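Cytochrome c552 (Thermochromatium tepidum, PDB 5ZE8) carries five covalently attached c-type hemes at low potential and probably transfers electrons in a thermophilic purple sulfur photosynthetic bacterium. Local coordinates at residues 37-42 with 118-123; 241-246 with 308-313; 285-290 with 300-305. All blocks are in the same frame, centred on the assembly; numbering follows the deposited sequence.

Contact 2 is the buried one of the three, its centre about 10 Å from the centre of the chain. Contacts 1 and 3 are partly buried and lie on opposite sides of that centre, with their own centres about 45 Å apart. Contact 1 belongs to the helical heme-binding part. It joins a loop to a short helix, and its hydrogen bonds across the segments all run from two serines to one carboxylate. Contact 2 also uses a glutamate, but its other segment ligates a heme iron. Contact 3 is strand pairing in a hairpin, with apolar side chains on one face and a small hydrogen-bond chain through T290 on the other. Contacts 2 and 3 touch where M312 packs on I285; contact 1 touches neither.

Contact 1. Residues 37-42 with 118-123; sequences IHRVSS and HPAYTE
E123 holds S41 and S42 with the two oxygens of its carboxylate. S41 is the N-cap of helix 42-46, so the glutamate, just past the short helix 119-122, grips the start of another helix. OG of S41 gives its proton to OE2 of E123 at 2.6 Å, on the syn lone pair. The hydroxyl of S41 is turned anti to its own backbone N (chi1 176°), which lets it meet OE2 and also cap N of E43. E123 OE1 takes two bonds from S42. The backbone N of S42 comes at 2.9 Å from OE1, on the syn side and close to the carboxylate plane. S42 OG, 2.7 Å from OE1, comes from well above that plane. N126 adds a further donor to OE1, so the buried carboxylate is firmly fixed.

The other end of the contact is made by packing. CB of A120 packs 3.8 Å from CA of R39. The side chains of R39 and Y121 lie side by side and point the same way, with guanidinium and ring planes nearly perpendicular (79°). D110 bridges them: it forms a salt bridge with R39 and accepts from OH of Y121. H118 caps its own helix, with ND1 accepting from N of A120 in the ring plane. P119 CD lies over one face of that ring and R39 CD, more distant, over the opposite one, both offset toward the rim. At the ring edge, CE1 of H118 lies 3.2 Å from O of R39.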
loop_
_atom_site.group_PDB
_atom_site.type_symbol
_atom_site.label_atom_id
_atom_site.label_comp_id
_atom_site.label_asym_id
_atom_site.label_seq_id
_atom_site.Cartn_x
_atom_site.Cartn_y
_atom_site.Cartn_z
ATOM N N ILE A 37 22.733 -14.487 1.422
ATOM C CA ILE A 37 22.159 -13.582 0.461
ATOM C C ILE A 37 21.203 -12.563 1.068
ATOM O O ILE A 37 21.158 -11.429 0.650
ATOM C CB ILE A 37 21.550 -14.383 -0.712
ATOM C CG1 ILE A 37 20.914 -13.485 -1.773
ATOM C CG2 ILE A 37 20.410 -15.248 -0.238
ATOM C CD1 ILE A 37 21.908 -12.535 -2.360
ATOM N N HIS A 38 20.433 -12.961 2.068
ATOM C CA HIS A 38 19.441 -12.016 2.656
ATOM C C HIS A 38 20.057 -10.911 3.438
ATOM O O HIS A 38 19.352 -9.968 3.851
ATOM C CB HIS A 38 18.379 -12.734 3.496
ATOM C CG HIS A 38 18.836 -13.274 4.810
ATOM N ND1 HIS A 38 19.382 -14.535 4.908
ATOM C CD2 HIS A 38 18.792 -12.776 6.061
ATOM C CE1 HIS A 38 19.680 -14.773 6.177
ATOM N NE2 HIS A 38 19.329 -13.717 6.898
ATOM N N ARG A 39 21.386 -10.993 3.691
ATOM C CA ARG A 39 22.042 -9.856 4.366
ATOM C C ARG A 39 22.903 -9.023 3.402
ATOM O O ARG A 39 23.637 -8.094 3.850
ATOM C CB ARG A 39 22.884 -10.369 5.578
ATOM C CG ARG A 39 22.112 -10.533 6.892
ATOM C CD ARG A 39 23.061 -10.721 8.110
ATOM N NE ARG A 39 22.573 -11.879 8.905
ATOM C CZ ARG A 39 23.223 -13.005 9.194
ATOM N NH1 ARG A 39 24.524 -13.240 8.876
ATOM N NH2 ARG A 39 22.567 -13.927 9.893
ATOM N N VAL A 40 22.806 -9.289 2.116
ATOM C CA VAL A 40 23.453 -8.470 1.065
ATOM C C VAL A 40 22.711 -7.139 0.860
ATOM O O VAL A 40 21.482 -7.114 0.575
ATOM C CB VAL A 40 23.548 -9.229 -0.256
ATOM C CG1 VAL A 40 24.076 -8.287 -1.357
ATOM C CG2 VAL A 40 24.470 -10.386 -0.125
ATOM N N SER A 41 23.440 -6.015 0.985
ATOM C CA SER A 41 22.836 -4.690 0.877
ATOM C C SER A 41 22.409 -4.423 -0.544
ATOM O O SER A 41 23.095 -4.718 -1.528
ATOM C CB SER A 41 23.852 -3.596 1.256
ATOM O OG SER A 41 23.297 -2.312 1.054
ATOM N N SER A 42 21.330 -3.654 -0.628
ATOM C CA SER A 42 20.795 -3.187 -1.938
ATOM C C SER A 42 21.843 -2.319 -2.688
ATOM O O SER A 42 21.765 -2.142 -3.934
ATOM C CB SER A 42 19.479 -2.438 -1.741
ATOM O OG SER A 42 18.541 -3.264 -1.023
ATOM N N HIS A 118 22.033 -3.249 10.975
ATOM C CA HIS A 118 22.586 -3.777 9.777
ATOM C C HIS A 118 21.800 -3.256 8.580
ATOM O O HIS A 118 20.610 -3.100 8.754
ATOM C CB HIS A 118 22.625 -5.287 9.821
ATOM C CG HIS A 118 23.423 -5.907 8.741
ATOM N ND1 HIS A 118 22.928 -6.097 7.481
ATOM C CD2 HIS A 118 24.653 -6.503 8.745
ATOM C CE1 HIS A 118 23.833 -6.699 6.725
ATOM N NE2 HIS A 118 24.885 -6.979 7.492
ATOM N N PRO A 119 22.437 -3.020 7.437
ATOM C CA PRO A 119 21.658 -2.559 6.263
ATOM C C PRO A 119 20.555 -3.523 5.855
ATOM O O PRO A 119 19.561 -3.056 5.267
ATOM C CB PRO A 119 22.682 -2.396 5.138
ATOM C CG PRO A 119 24.029 -2.490 5.760
ATOM C CD PRO A 119 23.875 -3.032 7.125
ATOM N N ALA A 120 20.731 -4.826 6.087
ATOM C CA ALA A 120 19.683 -5.765 5.698
ATOM C C ALA A 120 18.394 -5.412 6.414
ATOM O O ALA A 120 17.280 -5.731 5.938
ATOM C CB ALA A 120 20.043 -7.174 6.068
ATOM N N TYR A 121 18.458 -4.835 7.613
ATOM C CA TYR A 121 17.308 -4.495 8.403
ATOM C C TYR A 121 16.853 -3.051 8.120
ATOM O O TYR A 121 15.664 -2.757 7.996
ATOM C CB TYR A 121 17.669 -4.672 9.920
ATOM C CG TYR A 121 18.396 -5.949 10.247
ATOM C CD1 TYR A 121 18.219 -7.132 9.517
ATOM C CD2 TYR A 121 19.277 -5.981 11.325
ATOM C CE1 TYR A 121 18.887 -8.315 9.845
ATOM C CE2 TYR A 121 19.946 -7.156 11.634
ATOM C CZ TYR A 121 19.773 -8.284 10.924
ATOM O OH TYR A 121 20.412 -9.464 11.203
ATOM N N THR A 122 17.815 -2.110 7.978
ATOM C CA THR A 122 17.425 -0.735 7.761
ATOM C C THR A 122 16.762 -0.504 6.391
ATOM O O THR A 122 15.947 0.408 6.282
ATOM C CB THR A 122 18.554 0.308 7.922
ATOM O OG1 THR A 122 19.560 0.072 6.975
ATOM C CG2 THR A 122 19.169 0.126 9.311
ATOM N N GLU A 123 17.086 -1.357 5.451
ATOM C CA GLU A 123 16.555 -1.246 4.113
ATOM C C GLU A 123 15.158 -1.840 3.963
ATOM O O GLU A 123 14.617 -1.764 2.826
ATOM C CB GLU A 123 17.502 -1.924 3.110
ATOM C CG GLU A 123 18.880 -1.233 3.035
ATOM C CD GLU A 123 19.867 -1.949 2.167
ATOM O OE1 GLU A 123 19.562 -2.959 1.506
ATOM O OE2 GLU A 123 21.062 -1.505 2.084
#

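Contact 2. Residues 241-246 with 308-313; sequences CQTGKE and QPHAMP. With HEC (heme c), chain F.
E246 reaches from helix 243-250 to the backbone of A311, next to the heme ligand H310. Its carboxylate lies over the alanine, with OE1 3.3 Å from CB of A311. The N-H of A311 meets OE1 of E246 at 2.9 Å. It comes from above the carboxylate plane, and the bond is bent (142°). T314 also bonds to OE1, and R377 forms a salt bridge with OE2. The buried glutamate therefore has partners at both oxygens, and the arginine probably steadies its negative charge.

T243 lies alongside H310, and both side chains point the same way. CG2 of T243 is 4.0 Å from CB of H310, and it stands obliquely to the imidazole. CG of H310 sits between its backbone N and carbonyl carbon (chi1 45°), which aims NE2 at the heme. The other ring nitrogen is tied down locally: ND1 of H310 donates to O of A311 at 2.9 Å, close to the imidazole plane. This bond limits rotation of the ring and probably makes the histidine a somewhat stronger electron donor to iron. CG of P309 packs 3.4 Å from C2C of the heme, and the Q308 side chain lies against pyrrole D. NE2 of H310 binds the iron at 2.0 Å, and H260 binds it too. The arrangement is the bis-histidine ligation typical of low-potential multiheme cytochromes c.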
loop_
_atom_site.group_PDB
_atom_site.type_symbol
_atom_site.label_atom_id
_atom_site.label_comp_id
_atom_site.label_asym_id
_atom_site.label_seq_id
_atom_site.Cartn_x
_atom_site.Cartn_y
_atom_site.Cartn_z
ATOM N N CYS A 241 -6.526 -5.091 7.169
ATOM C CA CYS A 241 -6.112 -4.933 5.719
ATOM C C CYS A 241 -6.668 -6.143 4.991
ATOM O O CYS A 241 -6.595 -7.271 5.496
ATOM C CB CYS A 241 -4.574 -4.938 5.500
ATOM S SG CYS A 241 -4.043 -5.683 3.877
ATOM N N GLN A 242 -7.225 -5.969 3.792
ATOM C CA GLN A 242 -7.910 -7.108 3.161
ATOM C C GLN A 242 -7.910 -6.970 1.639
ATOM O O GLN A 242 -8.859 -7.388 0.938
ATOM C CB GLN A 242 -9.314 -7.257 3.724
ATOM C CG GLN A 242 -10.188 -6.009 3.545
ATOM C CD GLN A 242 -11.269 -5.842 4.634
ATOM O OE1 GLN A 242 -12.047 -6.747 4.867
ATOM N NE2 GLN A 242 -11.335 -4.651 5.247
ATOM N N THR A 243 -6.779 -6.516 1.171
ATOM C CA THR A 243 -6.580 -6.291 -0.296
ATOM C C THR A 243 -6.791 -7.621 -1.056
ATOM O O THR A 243 -7.404 -7.643 -2.135
ATOM C CB THR A 243 -5.173 -5.780 -0.605
ATOM O OG1 THR A 243 -4.934 -4.582 0.078
ATOM C CG2 THR A 243 -4.943 -5.531 -2.137
ATOM N N GLY A 244 -6.336 -8.743 -0.529
ATOM C CA GLY A 244 -6.699 -10.069 -1.172
ATOM C C GLY A 244 -8.117 -10.535 -1.223
ATOM O O GLY A 244 -8.547 -11.047 -2.262
ATOM N N LYS A 245 -8.907 -10.350 -0.153
ATOM C CA LYS A 245 -10.307 -10.714 -0.187
ATOM C C LYS A 245 -10.972 -9.785 -1.131
ATOM O O LYS A 245 -11.906 -10.192 -1.841
ATOM C CB LYS A 245 -10.910 -10.593 1.237
ATOM C CG LYS A 245 -12.382 -11.018 1.442
ATOM C CD LYS A 245 -12.805 -11.067 2.936
ATOM C CE LYS A 245 -11.664 -11.453 3.879
ATOM N NZ LYS A 245 -12.110 -11.683 5.266
ATOM N N GLU A 246 -10.571 -8.504 -1.173
ATOM C CA GLU A 246 -11.219 -7.617 -2.138
ATOM C C GLU A 246 -10.965 -8.064 -3.578
ATOM O O GLU A 246 -11.890 -8.173 -4.402
ATOM C CB GLU A 246 -10.736 -6.174 -1.991
ATOM C CG GLU A 246 -11.045 -5.546 -0.618
ATOM C CD GLU A 246 -10.106 -4.429 -0.212
ATOM O OE1 GLU A 246 -9.360 -3.950 -1.088
ATOM O OE2 GLU A 246 -10.140 -4.000 0.994
ATOM N N GLN A 308 -9.596 0.236 -10.012
ATOM C CA GLN A 308 -8.764 -0.805 -9.415
ATOM C C GLN A 308 -9.558 -2.086 -9.225
ATOM O O GLN A 308 -10.804 -2.045 -9.027
ATOM C CB GLN A 308 -8.281 -0.282 -8.047
ATOM C CG GLN A 308 -7.563 1.069 -8.147
ATOM C CD GLN A 308 -7.683 1.870 -6.861
ATOM O OE1 GLN A 308 -7.530 1.322 -5.724
ATOM N NE2 GLN A 308 -7.947 3.136 -7.009
ATOM N N PRO A 309 -8.913 -3.253 -9.126
ATOM C CA PRO A 309 -9.546 -4.520 -8.906
ATOM C C PRO A 309 -9.651 -4.864 -7.405
ATOM O O PRO A 309 -10.085 -5.921 -7.033
ATOM C CB PRO A 309 -8.561 -5.475 -9.589
ATOM C CG PRO A 309 -7.216 -4.864 -9.384
ATOM C CD PRO A 309 -7.491 -3.388 -9.522
ATOM N N HIS A 310 -9.086 -3.988 -6.554
ATOM C CA HIS A 310 -9.249 -4.021 -5.108
ATOM C C HIS A 310 -10.106 -2.813 -4.751
ATOM O O HIS A 310 -10.381 -1.984 -5.598
ATOM C CB HIS A 310 -7.896 -4.042 -4.370
ATOM C CG HIS A 310 -6.855 -3.056 -4.893
ATOM N ND1 HIS A 310 -6.981 -1.664 -4.883
ATOM C CD2 HIS A 310 -5.621 -3.300 -5.420
ATOM C CE1 HIS A 310 -5.876 -1.130 -5.387
ATOM N NE2 HIS A 310 -5.031 -2.108 -5.712
ATOM N N ALA A 311 -10.511 -2.724 -3.491
ATOM C CA ALA A 311 -11.192 -1.496 -3.053
ATOM C C ALA A 311 -10.348 -0.231 -3.239
ATOM O O ALA A 311 -9.105 -0.258 -3.434
ATOM C CB ALA A 311 -11.630 -1.590 -1.600
ATOM N N MET A 312 -11.043 0.908 -3.204
ATOM C CA MET A 312 -10.381 2.166 -3.229
ATOM C C MET A 312 -10.893 2.973 -2.051
ATOM O O MET A 312 -12.048 3.373 -2.090
ATOM C CB MET A 312 -10.606 2.935 -4.519
ATOM C CG MET A 312 -10.117 4.364 -4.542
ATOM S SD MET A 312 -8.446 4.657 -4.003
ATOM C CE MET A 312 -8.212 6.436 -4.302
ATOM N N PRO A 313 -10.102 3.206 -1.009
ATOM C CA PRO A 313 -8.716 2.846 -0.859
ATOM C C PRO A 313 -8.513 1.497 -0.202
ATOM O O PRO A 313 -9.069 1.192 0.891
ATOM C CB PRO A 313 -8.180 3.975 0.042
ATOM C CG PRO A 313 -9.378 4.277 0.955
ATOM C CD PRO A 313 -10.556 4.096 0.086
HETATM FE FE HEC F . -3.142 -1.863 -6.473
HETATM C CHA HEC F . -3.061 1.117 -4.963
HETATM C CHB HEC F . -1.725 -3.362 -3.744
HETATM C CHC HEC F . -3.435 -4.942 -7.968
HETATM C CHD HEC F . -4.080 -0.344 -9.398
HETATM N NA HEC F . -2.522 -1.279 -4.681
HETATM C C1A HEC F . -2.634 0.045 -4.207
HETATM C C2A HEC F . -2.118 0.126 -2.869
HETATM C C3A HEC F . -1.727 -1.153 -2.571
HETATM C C4A HEC F . -1.976 -2.015 -3.669
HETATM C CMA HEC F . -1.143 -1.666 -1.251
HETATM C CAA HEC F . -2.111 1.376 -1.957
HETATM C CBA HEC F . -3.453 1.563 -1.256
HETATM C CGA HEC F . -3.531 2.751 -0.332
HETATM O O1A HEC F . -3.059 2.695 0.829
HETATM O O2A HEC F . -4.076 3.806 -0.783
HETATM N NB HEC F . -2.674 -3.787 -5.989
HETATM C C1B HEC F . -2.042 -4.141 -4.829
HETATM C C2B HEC F . -1.839 -5.547 -4.808
HETATM C C3B HEC F . -2.332 -6.078 -5.997
HETATM C C4B HEC F . -2.873 -4.902 -6.714
HETATM C CMB HEC F . -1.231 -6.381 -3.671
HETATM C CAB HEC F . -2.507 -7.461 -6.477
HETATM C CBB HEC F . -3.226 -8.303 -5.615
HETATM N NC HEC F . -3.664 -2.517 -8.323
HETATM C C1C HEC F . -3.745 -3.823 -8.692
HETATM C C2C HEC F . -4.005 -3.846 -10.102
HETATM C C3C HEC F . -4.157 -2.565 -10.559
HETATM C C4C HEC F . -3.984 -1.720 -9.394
HETATM C CMC HEC F . -4.036 -5.110 -10.958
HETATM C CAC HEC F . -4.471 -1.997 -11.935
HETATM C CBC HEC F . -5.614 -2.498 -12.592
HETATM N ND HEC F . -3.548 -0.040 -7.008
HETATM C C1D HEC F . -3.842 0.452 -8.275
HETATM C C2D HEC F . -3.903 1.930 -8.288
HETATM C C3D HEC F . -3.655 2.377 -7.044
HETATM C C4D HEC F . -3.429 1.102 -6.298
HETATM C CMD HEC F . -4.238 2.749 -9.478
HETATM C CAD HEC F . -3.576 3.776 -6.511
HETATM C CBD HEC F . -4.591 4.020 -5.420
HETATM C CGD HEC F . -4.050 4.164 -4.007
HETATM O O1D HEC F . -2.857 4.371 -3.799
HETATM O O2D HEC F . -4.888 4.077 -3.121
#

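Contact 3. Residues 285-290 with 300-305; sequences IVFDLT and AQVWIR
T290 places OG1 between its backbone N and carbonyl carbon (chi1 58°), and this turns the hydroxyl toward Q301 and W303. Q301 bends at its second torsion (chi2 90°), curling the amide back so that OE1 accepts from OG1 of T290 at 2.9 Å. The two side chains cross at about a right angle. The indole of W303 meets the same hydroxyl with its edge: NE1 donates to OG1 of T290 at 3.1 Å, with the oxygen in the ring plane. T290 OG1 thus gives one bond and takes one, and helps fix the rotation of the indole.

These groups lie on one face of the antiparallel beta hairpin made by strands 285-294 and 297-306. V286, D288 and T290 form hydrogen-bonded pairs with R305, W303 and Q301. Each pair has two backbone bonds; N of W303 is 2.9 Å from O of D288, in a nearly straight bond (174°). Strand 383-391 pairs with the far edge of 297-306 and completes a three-stranded sheet.

The opposite face is apolar. F287 lies alongside I304, whose CG1 meets the ring edge 3.7 Å from CD1 of F287. CE1 of F287 approaches CG1 of V302 at 3.5 Å. L289 crosses V302, with CD1 of L289 at 4.0 Å from CG2 of V302. L323 and L325 of strand 320-328 cover this face.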
loop_
_atom_site.group_PDB
_atom_site.type_symbol
_atom_site.label_atom_id
_atom_site.label_comp_id
_atom_site.label_asym_id
_atom_site.label_seq_id
_atom_site.Cartn_x
_atom_site.Cartn_y
_atom_site.Cartn_z
ATOM N N ILE A 285 -8.893 6.736 -10.085
ATOM C CA ILE A 285 -10.331 6.856 -10.230
ATOM C C ILE A 285 -10.648 7.719 -11.481
ATOM O O ILE A 285 -9.798 8.510 -11.894
ATOM C CB ILE A 285 -11.054 7.448 -8.984
ATOM C CG1 ILE A 285 -10.904 8.973 -8.808
ATOM C CG2 ILE A 285 -10.665 6.661 -7.779
ATOM C CD1 ILE A 285 -9.505 9.469 -8.665
ATOM N N VAL A 286 -11.856 7.620 -11.978
ATOM C CA VAL A 286 -12.453 8.580 -12.886
ATOM C C VAL A 286 -13.535 9.365 -12.139
ATOM O O VAL A 286 -14.469 8.736 -11.625
ATOM C CB VAL A 286 -13.037 7.895 -14.112
ATOM C CG1 VAL A 286 -13.381 8.961 -15.196
ATOM C CG2 VAL A 286 -12.047 6.931 -14.693
ATOM N N PHE A 287 -13.379 10.663 -12.087
ATOM C CA PHE A 287 -14.262 11.536 -11.347
ATOM C C PHE A 287 -14.950 12.522 -12.257
ATOM O O PHE A 287 -14.276 13.178 -13.029
ATOM C CB PHE A 287 -13.406 12.235 -10.310
ATOM C CG PHE A 287 -14.193 13.110 -9.344
ATOM C CD1 PHE A 287 -14.917 12.564 -8.344
ATOM C CD2 PHE A 287 -14.144 14.476 -9.490
ATOM C CE1 PHE A 287 -15.593 13.422 -7.435
ATOM C CE2 PHE A 287 -14.798 15.313 -8.607
ATOM C CZ PHE A 287 -15.528 14.782 -7.592
ATOM N N ASP A 288 -16.251 12.618 -12.187
ATOM C CA ASP A 288 -16.980 13.611 -13.022
ATOM C C ASP A 288 -18.224 14.130 -12.322
ATOM O O ASP A 288 -18.800 13.466 -11.492
ATOM C CB ASP A 288 -17.347 12.977 -14.361
ATOM C CG ASP A 288 -17.583 13.997 -15.470
ATOM O OD1 ASP A 288 -17.074 15.164 -15.417
ATOM O OD2 ASP A 288 -18.272 13.529 -16.401
ATOM N N LEU A 289 -18.562 15.389 -12.645
ATOM C CA LEU A 289 -19.711 16.095 -12.073
ATOM C C LEU A 289 -20.575 16.556 -13.241
ATOM O O LEU A 289 -20.025 17.095 -14.190
ATOM C CB LEU A 289 -19.248 17.337 -11.369
ATOM C CG LEU A 289 -20.282 18.400 -10.971
ATOM C CD1 LEU A 289 -21.173 17.753 -9.929
ATOM C CD2 LEU A 289 -19.549 19.538 -10.355
ATOM N N THR A 290 -21.834 16.178 -13.171
ATOM C CA THR A 290 -22.898 16.597 -14.121
ATOM C C THR A 290 -23.952 17.381 -13.375
ATOM O O THR A 290 -24.200 17.124 -12.222
ATOM C CB THR A 290 -23.567 15.420 -14.889
ATOM O OG1 THR A 290 -24.187 14.418 -14.030
ATOM C CG2 THR A 290 -22.605 14.855 -15.730
ATOM N N ALA A 300 -27.252 17.795 -8.997
ATOM C CA ALA A 300 -25.811 17.599 -9.239
ATOM C C ALA A 300 -25.552 16.111 -9.053
ATOM O O ALA A 300 -25.985 15.555 -8.116
ATOM C CB ALA A 300 -24.996 18.444 -8.219
ATOM N N GLN A 301 -24.900 15.484 -10.037
ATOM C CA GLN A 301 -24.561 14.062 -9.969
ATOM C C GLN A 301 -23.076 13.950 -9.975
ATOM O O GLN A 301 -22.429 14.473 -10.898
ATOM C CB GLN A 301 -25.142 13.327 -11.164
ATOM C CG GLN A 301 -26.672 13.265 -11.187
ATOM C CD GLN A 301 -27.294 14.440 -11.909
ATOM O OE1 GLN A 301 -26.917 14.745 -13.043
ATOM N NE2 GLN A 301 -28.263 15.108 -11.268
ATOM N N VAL A 302 -22.528 13.279 -8.954
ATOM C CA VAL A 302 -21.101 13.063 -8.832
ATOM C C VAL A 302 -20.917 11.573 -9.163
ATOM O O VAL A 302 -21.554 10.732 -8.589
ATOM C CB VAL A 302 -20.545 13.431 -7.436
ATOM C CG1 VAL A 302 -19.087 13.020 -7.337
ATOM C CG2 VAL A 302 -20.661 14.905 -7.224
ATOM N N TRP A 303 -20.098 11.288 -10.175
ATOM C CA TRP A 303 -19.763 9.916 -10.580
ATOM C C TRP A 303 -18.310 9.619 -10.251
ATOM O O TRP A 303 -17.385 10.413 -10.636
ATOM C CB TRP A 303 -20.023 9.751 -12.088
ATOM C CG TRP A 303 -21.404 10.244 -12.524
ATOM C CD1 TRP A 303 -21.767 11.547 -12.858
ATOM C CD2 TRP A 303 -22.589 9.463 -12.650
ATOM N NE1 TRP A 303 -23.116 11.606 -13.183
ATOM C CE2 TRP A 303 -23.644 10.346 -13.065
ATOM C CE3 TRP A 303 -22.878 8.105 -12.450
ATOM C CZ2 TRP A 303 -24.948 9.897 -13.285
ATOM C CZ3 TRP A 303 -24.194 7.670 -12.670
ATOM C CH2 TRP A 303 -25.204 8.575 -13.082
ATOM N N ILE A 304 -18.112 8.525 -9.538
ATOM C CA ILE A 304 -16.714 8.159 -9.153
ATOM C C ILE A 304 -16.536 6.682 -9.553
ATOM O O ILE A 304 -17.114 5.823 -8.907
ATOM C CB ILE A 304 -16.442 8.340 -7.657
ATOM C CG1 ILE A 304 -16.976 9.703 -7.187
ATOM C CG2 ILE A 304 -14.942 8.242 -7.444
ATOM C CD1 ILE A 304 -16.745 9.965 -5.723
ATOM N N ARG A 305 -15.716 6.427 -10.571
ATOM C CA ARG A 305 -15.397 5.042 -10.953
ATOM C C ARG A 305 -14.017 4.641 -10.402
ATOM O O ARG A 305 -12.999 5.316 -10.650
ATOM C CB ARG A 305 -15.347 4.914 -12.457
ATOM C CG ARG A 305 -14.783 3.569 -12.949
ATOM C CD ARG A 305 -14.923 3.412 -14.499
ATOM N NE ARG A 305 -14.293 2.183 -14.964
ATOM C CZ ARG A 305 -13.789 1.957 -16.192
ATOM N NH1 ARG A 305 -13.956 2.840 -17.176
ATOM N NH2 ARG A 305 -13.120 0.836 -16.428
#